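Local coordinates for protein with a SET domain within carboxy region (Cryptosporidium parvum, PDB 4LDG) that probably methylates a lysine of histone H4 through its carboxy-terminal SET domain, at residues L27-I39 and T104-I116. Residues are numbered along the deposited sequence; the frame is centred on the assembly and turned at random.
Sequences LYSKIPYFERNGI and TIDMNYKVIHLPI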
loop_
_atom_site.group_PDB
_atom_site.type_symbol
_atom_site.label_atom_id
_atom_site.label_comp_id
_atom_site.label_asym_id
_atom_site.label_seq_id
_atom_site.Cartn_x
_atom_site.Cartn_y
_atom_site.Cartn_z
ATOM N N LEU A 27 -14.088 -1.703 -3.593
ATOM C CA LEU A 27 -14.233 -1.888 -5.035
ATOM C C LEU A 27 -15.619 -1.399 -5.474
ATOM O O LEU A 27 -15.712 -0.579 -6.381
ATOM C CB LEU A 27 -14.049 -3.351 -5.435
ATOM C CG LEU A 27 -13.584 -3.754 -6.847
ATOM C CD1 LEU A 27 -14.373 -4.950 -7.321
ATOM C CD2 LEU A 27 -13.698 -2.665 -7.890
ATOM N N TYR A 28 -16.678 -1.863 -4.806
ATOM C CA TYR A 28 -18.042 -1.442 -5.155
ATOM C C TYR A 28 -18.218 0.073 -5.183
ATOM O O TYR A 28 -18.938 0.592 -6.034
ATOM C CB TYR A 28 -19.088 -2.005 -4.178
ATOM C CG TYR A 28 -19.398 -3.480 -4.278
ATOM C CD1 TYR A 28 -18.855 -4.287 -5.285
ATOM C CD2 TYR A 28 -20.279 -4.074 -3.369
ATOM C CE1 TYR A 28 -19.161 -5.644 -5.356
ATOM C CE2 TYR A 28 -20.588 -5.424 -3.438
ATOM C CZ TYR A 28 -20.028 -6.201 -4.434
ATOM O OH TYR A 28 -20.342 -7.537 -4.510
ATOM N N SER A 29 -17.579 0.768 -4.248
ATOM C CA SER A 29 -17.693 2.223 -4.156
ATOM C C SER A 29 -17.008 2.962 -5.303
ATOM O O SER A 29 -17.332 4.108 -5.577
ATOM C CB SER A 29 -17.136 2.713 -2.822
ATOM O OG SER A 29 -18.125 2.603 -1.813
ATOM N N LYS A 30 -16.073 2.303 -5.974
ATOM C CA LYS A 30 -15.340 2.904 -7.096
ATOM C C LYS A 30 -15.885 2.496 -8.482
ATOM O O LYS A 30 -15.449 3.036 -9.507
ATOM C CB LYS A 30 -13.860 2.532 -6.980
ATOM C CG LYS A 30 -13.161 3.170 -5.773
ATOM C CD LYS A 30 -11.846 2.484 -5.438
ATOM C CE LYS A 30 -11.106 3.211 -4.320
ATOM N NZ LYS A 30 -9.708 2.706 -4.135
ATOM N N ILE A 31 -16.831 1.554 -8.513
ATOM C CA ILE A 31 -17.392 1.071 -9.786
ATOM C C ILE A 31 -17.963 2.192 -10.669
ATOM O O ILE A 31 -17.619 2.251 -11.848
ATOM C CB ILE A 31 -18.408 -0.095 -9.585
ATOM C CG1 ILE A 31 -17.633 -1.350 -9.132
ATOM C CG2 ILE A 31 -19.190 -0.383 -10.868
ATOM C CD1 ILE A 31 -18.406 -2.655 -9.124
ATOM N N PRO A 32 -18.803 3.089 -10.107
ATOM C CA PRO A 32 -19.326 4.189 -10.921
ATOM C C PRO A 32 -18.216 5.018 -11.590
ATOM O O PRO A 32 -18.366 5.441 -12.741
ATOM C CB PRO A 32 -20.090 5.050 -9.902
ATOM C CG PRO A 32 -20.354 4.150 -8.743
ATOM C CD PRO A 32 -19.155 3.260 -8.688
ATOM N N TYR A 33 -17.114 5.238 -10.872
ATOM C CA TYR A 33 -15.960 5.925 -11.444
ATOM C C TYR A 33 -15.266 5.072 -12.514
ATOM O O TYR A 33 -14.906 5.594 -13.561
ATOM C CB TYR A 33 -14.968 6.379 -10.352
ATOM C CG TYR A 33 -13.621 6.805 -10.900
ATOM C CD1 TYR A 33 -13.365 8.130 -11.245
ATOM C CD2 TYR A 33 -12.608 5.874 -11.100
ATOM C CE1 TYR A 33 -12.139 8.512 -11.765
ATOM C CE2 TYR A 33 -11.384 6.244 -11.622
ATOM C CZ TYR A 33 -11.148 7.560 -11.950
ATOM O OH TYR A 33 -9.922 7.917 -12.464
ATOM N N PHE A 34 -15.081 3.776 -12.269
ATOM C CA PHE A 34 -14.488 2.886 -13.300
ATOM C C PHE A 34 -15.348 2.853 -14.569
ATOM O O PHE A 34 -14.835 2.919 -15.688
ATOM C CB PHE A 34 -14.265 1.453 -12.777
ATOM C CG PHE A 34 -13.264 1.353 -11.640
ATOM C CD1 PHE A 34 -12.096 2.105 -11.638
ATOM C CD2 PHE A 34 -13.494 0.494 -10.572
ATOM C CE1 PHE A 34 -11.195 2.028 -10.580
ATOM C CE2 PHE A 34 -12.599 0.408 -9.519
ATOM C CZ PHE A 34 -11.443 1.170 -9.520
ATOM N N GLU A 35 -16.660 2.767 -14.394
ATOM C CA GLU A 35 -17.562 2.672 -15.542
ATOM C C GLU A 35 -17.592 3.967 -16.342
ATOM O O GLU A 35 -17.449 3.932 -17.552
ATOM C CB GLU A 35 -18.962 2.240 -15.111
ATOM C CG GLU A 35 -19.079 0.723 -15.048
ATOM C CD GLU A 35 -20.422 0.228 -14.539
ATOM O OE1 GLU A 35 -21.296 1.065 -14.199
ATOM O OE2 GLU A 35 -20.589 -1.014 -14.471
ATOM N N ARG A 36 -17.722 5.105 -15.666
ATOM C CA ARG A 36 -17.614 6.401 -16.345
ATOM C C ARG A 36 -16.326 6.569 -17.136
ATOM O O ARG A 36 -16.340 7.200 -18.183
ATOM C CB ARG A 36 -17.748 7.562 -15.367
ATOM C CG ARG A 36 -19.153 8.124 -15.305
ATOM C CD ARG A 36 -19.234 9.334 -14.395
ATOM N NE ARG A 36 -18.894 8.983 -13.016
ATOM C CZ ARG A 36 -19.528 9.426 -11.930
ATOM N NH1 ARG A 36 -20.566 10.258 -12.017
ATOM N NH2 ARG A 36 -19.111 9.023 -10.736
ATOM N N ASN A 37 -15.218 6.012 -16.648
ATOM C CA ASN A 37 -13.918 6.188 -17.312
ATOM C C ASN A 37 -13.458 5.022 -18.186
ATOM O O ASN A 37 -12.307 4.995 -18.606
ATOM C CB ASN A 37 -12.850 6.525 -16.276
ATOM C CG ASN A 37 -12.902 7.976 -15.858
ATOM O OD1 ASN A 37 -12.448 8.850 -16.590
ATOM N ND2 ASN A 37 -13.454 8.243 -14.683
ATOM N N GLY A 38 -14.359 4.086 -18.474
ATOM C CA GLY A 38 -14.035 2.899 -19.276
ATOM C C GLY A 38 -12.891 2.055 -18.740
ATOM O O GLY A 38 -12.146 1.455 -19.509
ATOM N N ILE A 39 -12.739 2.010 -17.419
ATOM C CA ILE A 39 -11.645 1.272 -16.797
ATOM C C ILE A 39 -12.110 -0.130 -16.400
ATOM O O ILE A 39 -13.092 -0.275 -15.688
ATOM C CB ILE A 39 -11.105 2.017 -15.543
ATOM C CG1 ILE A 39 -10.644 3.439 -15.913
ATOM C CG2 ILE A 39 -9.976 1.230 -14.888
ATOM C CD1 ILE A 39 -10.338 4.316 -14.711
ATOM N N THR A 104 -5.069 15.407 -9.846
ATOM C CA THR A 104 -4.438 14.097 -9.945
ATOM C C THR A 104 -5.276 13.041 -9.245
ATOM O O THR A 104 -5.404 11.933 -9.740
ATOM C CB THR A 104 -3.023 14.147 -9.371
ATOM O OG1 THR A 104 -2.254 15.097 -10.135
ATOM C CG2 THR A 104 -2.355 12.773 -9.411
ATOM N N ILE A 105 -5.880 13.409 -8.115
ATOM C CA ILE A 105 -6.653 12.489 -7.294
ATOM C C ILE A 105 -8.113 12.907 -7.244
ATOM O O ILE A 105 -8.406 14.089 -7.003
ATOM C CB ILE A 105 -6.105 12.483 -5.861
ATOM C CG1 ILE A 105 -4.734 11.809 -5.878
ATOM C CG2 ILE A 105 -7.071 11.753 -4.918
ATOM C CD1 ILE A 105 -3.834 12.253 -4.782
ATOM N N ASP A 106 -9.016 11.960 -7.503
ATOM C CA ASP A 106 -10.457 12.212 -7.401
ATOM C C ASP A 106 -10.808 12.001 -5.956
ATOM O O ASP A 106 -10.748 10.871 -5.475
ATOM C CB ASP A 106 -11.232 11.222 -8.260
ATOM C CG ASP A 106 -12.747 11.459 -8.224
ATOM O OD1 ASP A 106 -13.338 11.603 -9.331
ATOM O OD2 ASP A 106 -13.332 11.491 -7.098
ATOM N N MET A 107 -11.184 13.086 -5.288
ATOM C CA MET A 107 -11.483 13.074 -3.860
ATOM C C MET A 107 -12.839 12.448 -3.520
ATOM O O MET A 107 -13.100 12.126 -2.363
ATOM C CB MET A 107 -11.399 14.499 -3.303
ATOM C CG MET A 107 -10.150 14.785 -2.458
ATOM S SD MET A 107 -8.586 14.926 -3.347
ATOM C CE MET A 107 -8.396 16.691 -3.436
ATOM N N ASN A 108 -13.693 12.255 -4.518
ATOM C CA ASN A 108 -14.997 11.654 -4.286
ATOM C C ASN A 108 -14.836 10.135 -4.189
ATOM O O ASN A 108 -15.379 9.502 -3.282
ATOM C CB ASN A 108 -16.023 12.070 -5.356
ATOM C CG ASN A 108 -16.151 13.586 -5.478
ATOM O OD1 ASN A 108 -16.374 14.286 -4.484
ATOM N ND2 ASN A 108 -15.973 14.106 -6.690
ATOM N N TYR A 109 -14.040 9.557 -5.080
ATOM C CA TYR A 109 -13.860 8.107 -5.103
ATOM C C TYR A 109 -12.548 7.590 -4.490
ATOM O O TYR A 109 -12.386 6.389 -4.325
ATOM C CB TYR A 109 -14.039 7.605 -6.540
ATOM C CG TYR A 109 -15.459 7.811 -7.043
ATOM C CD1 TYR A 109 -16.438 6.880 -6.770
ATOM C CD2 TYR A 109 -15.819 8.944 -7.768
ATOM C CE1 TYR A 109 -17.741 7.058 -7.190
ATOM C CE2 TYR A 109 -17.120 9.132 -8.201
ATOM C CZ TYR A 109 -18.076 8.183 -7.902
ATOM O OH TYR A 109 -19.370 8.329 -8.319
ATOM N N LYS A 110 -11.631 8.494 -4.147
ATOM C CA LYS A 110 -10.312 8.174 -3.579
ATOM C C LYS A 110 -9.492 7.288 -4.529
ATOM O O LYS A 110 -9.045 6.192 -4.170
ATOM C CB LYS A 110 -10.453 7.536 -2.190
ATOM C CG LYS A 110 -11.365 8.298 -1.222
ATOM C CD LYS A 110 -10.613 9.170 -0.220
ATOM C CE LYS A 110 -11.282 9.167 1.161
ATOM N NZ LYS A 110 -11.176 7.828 1.834
ATOM N N VAL A 111 -9.343 7.762 -5.763
ATOM C CA VAL A 111 -8.559 7.086 -6.768
ATOM C C VAL A 111 -7.572 8.047 -7.339
ATOM O O VAL A 111 -7.800 9.260 -7.360
ATOM C CB VAL A 111 -9.387 6.533 -7.944
ATOM C CG1 VAL A 111 -10.225 5.359 -7.487
ATOM C CG2 VAL A 111 -10.274 7.610 -8.556
ATOM N N ILE A 112 -6.480 7.483 -7.826
ATOM C CA ILE A 112 -5.488 8.227 -8.552
ATOM C C ILE A 112 -5.989 8.252 -9.994
ATOM O O ILE A 112 -5.958 7.235 -10.685
ATOM C CB ILE A 112 -4.100 7.607 -8.445
ATOM C CG1 ILE A 112 -3.670 7.543 -6.997
ATOM C CG2 ILE A 112 -3.084 8.455 -9.214
ATOM C CD1 ILE A 112 -2.277 6.927 -6.840
ATOM N N HIS A 113 -6.466 9.428 -10.404
ATOM C CA HIS A 113 -7.157 9.622 -11.670
ATOM C C HIS A 113 -6.194 9.844 -12.828
ATOM O O HIS A 113 -6.468 9.380 -13.927
ATOM C CB HIS A 113 -8.100 10.822 -11.527
ATOM C CG HIS A 113 -8.751 11.247 -12.797
ATOM N ND1 HIS A 113 -9.696 10.478 -13.443
ATOM C CD2 HIS A 113 -8.620 12.376 -13.527
ATOM C CE1 HIS A 113 -10.098 11.103 -14.532
ATOM N NE2 HIS A 113 -9.457 12.253 -14.607
ATOM N N LEU A 114 -5.088 10.570 -12.597
ATOM C CA LEU A 114 -4.107 10.833 -13.657
ATOM C C LEU A 114 -2.856 9.983 -13.470
ATOM O O LEU A 114 -2.483 9.698 -12.357
ATOM C CB LEU A 114 -3.681 12.299 -13.656
ATOM C CG LEU A 114 -4.697 13.372 -14.048
ATOM C CD1 LEU A 114 -4.114 14.765 -13.813
ATOM C CD2 LEU A 114 -5.118 13.201 -15.504
ATOM N N PRO A 115 -2.183 9.598 -14.567
ATOM C CA PRO A 115 -0.862 8.983 -14.436
ATOM C C PRO A 115 0.063 9.916 -13.698
ATOM O O PRO A 115 -0.095 11.125 -13.807
ATOM C CB PRO A 115 -0.383 8.855 -15.886
ATOM C CG PRO A 115 -1.617 8.872 -16.714
ATOM C CD PRO A 115 -2.576 9.765 -15.980
ATOM N N ILE A 116 1.019 9.368 -12.953
ATOM C CA ILE A 116 2.025 10.164 -12.310
ATOM C C ILE A 116 3.468 9.741 -12.605
ATOM O O ILE A 116 4.404 10.316 -12.052
ATOM C CB ILE A 116 1.786 10.222 -10.783
ATOM C CG1 ILE A 116 2.097 8.891 -10.114
ATOM C CG2 ILE A 116 0.356 10.670 -10.480
ATOM C CD1 ILE A 116 1.984 8.983 -8.610
HETATM O O HOH W 1 -8.530 4.586 -2.144
#
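Tyr33 projects from helix 15-36 across the hairpin formed by strands 105-106 and 111-112. Its CG stands anti to the backbone N (chi1 167°), which carries the ring out over Val111. Methyl CG2 of Val111 sits beneath one ring face, 3.6 Å from the centroid of the Tyr33 ring, a CH-pi contact. Over the opposite face, near the rim, lies ND2 of Asn37, which donates to Tyr33 O (3.2 Å). At the ring edge, Tyr33 OH and His113 ND1 share a hydrogen bond of 2.8 Å. The two rings meet rim to rim, planes 72° apart.

The short antiparallel hairpin has a G1 beta bulge beside its turn: Lys110 and Val111 both face Asp106. Asp106 OD2 accepts from Asn108 N, an Asx turn, and also from Tyr109 N, completing an Asx motif. Tyr109 leaves this loop with its ring against the helix. Tyr33 CB lies over one ring face, 3.8 Å from the centroid of the Tyr109 ring, while Ser29 O meets the ring edge. Pro32 CB touches Tyr109 OH at 3.7 Å.

Lys30 runs extended past Val111, its CD 3.9 Å from Val111 CG1. Its NZ forms a salt bridge with Asp26, one turn earlier in the helix. A water also accepts from Lys30 NZ (3.0 Å) and donates to Lys110 O, bridging helix and turn.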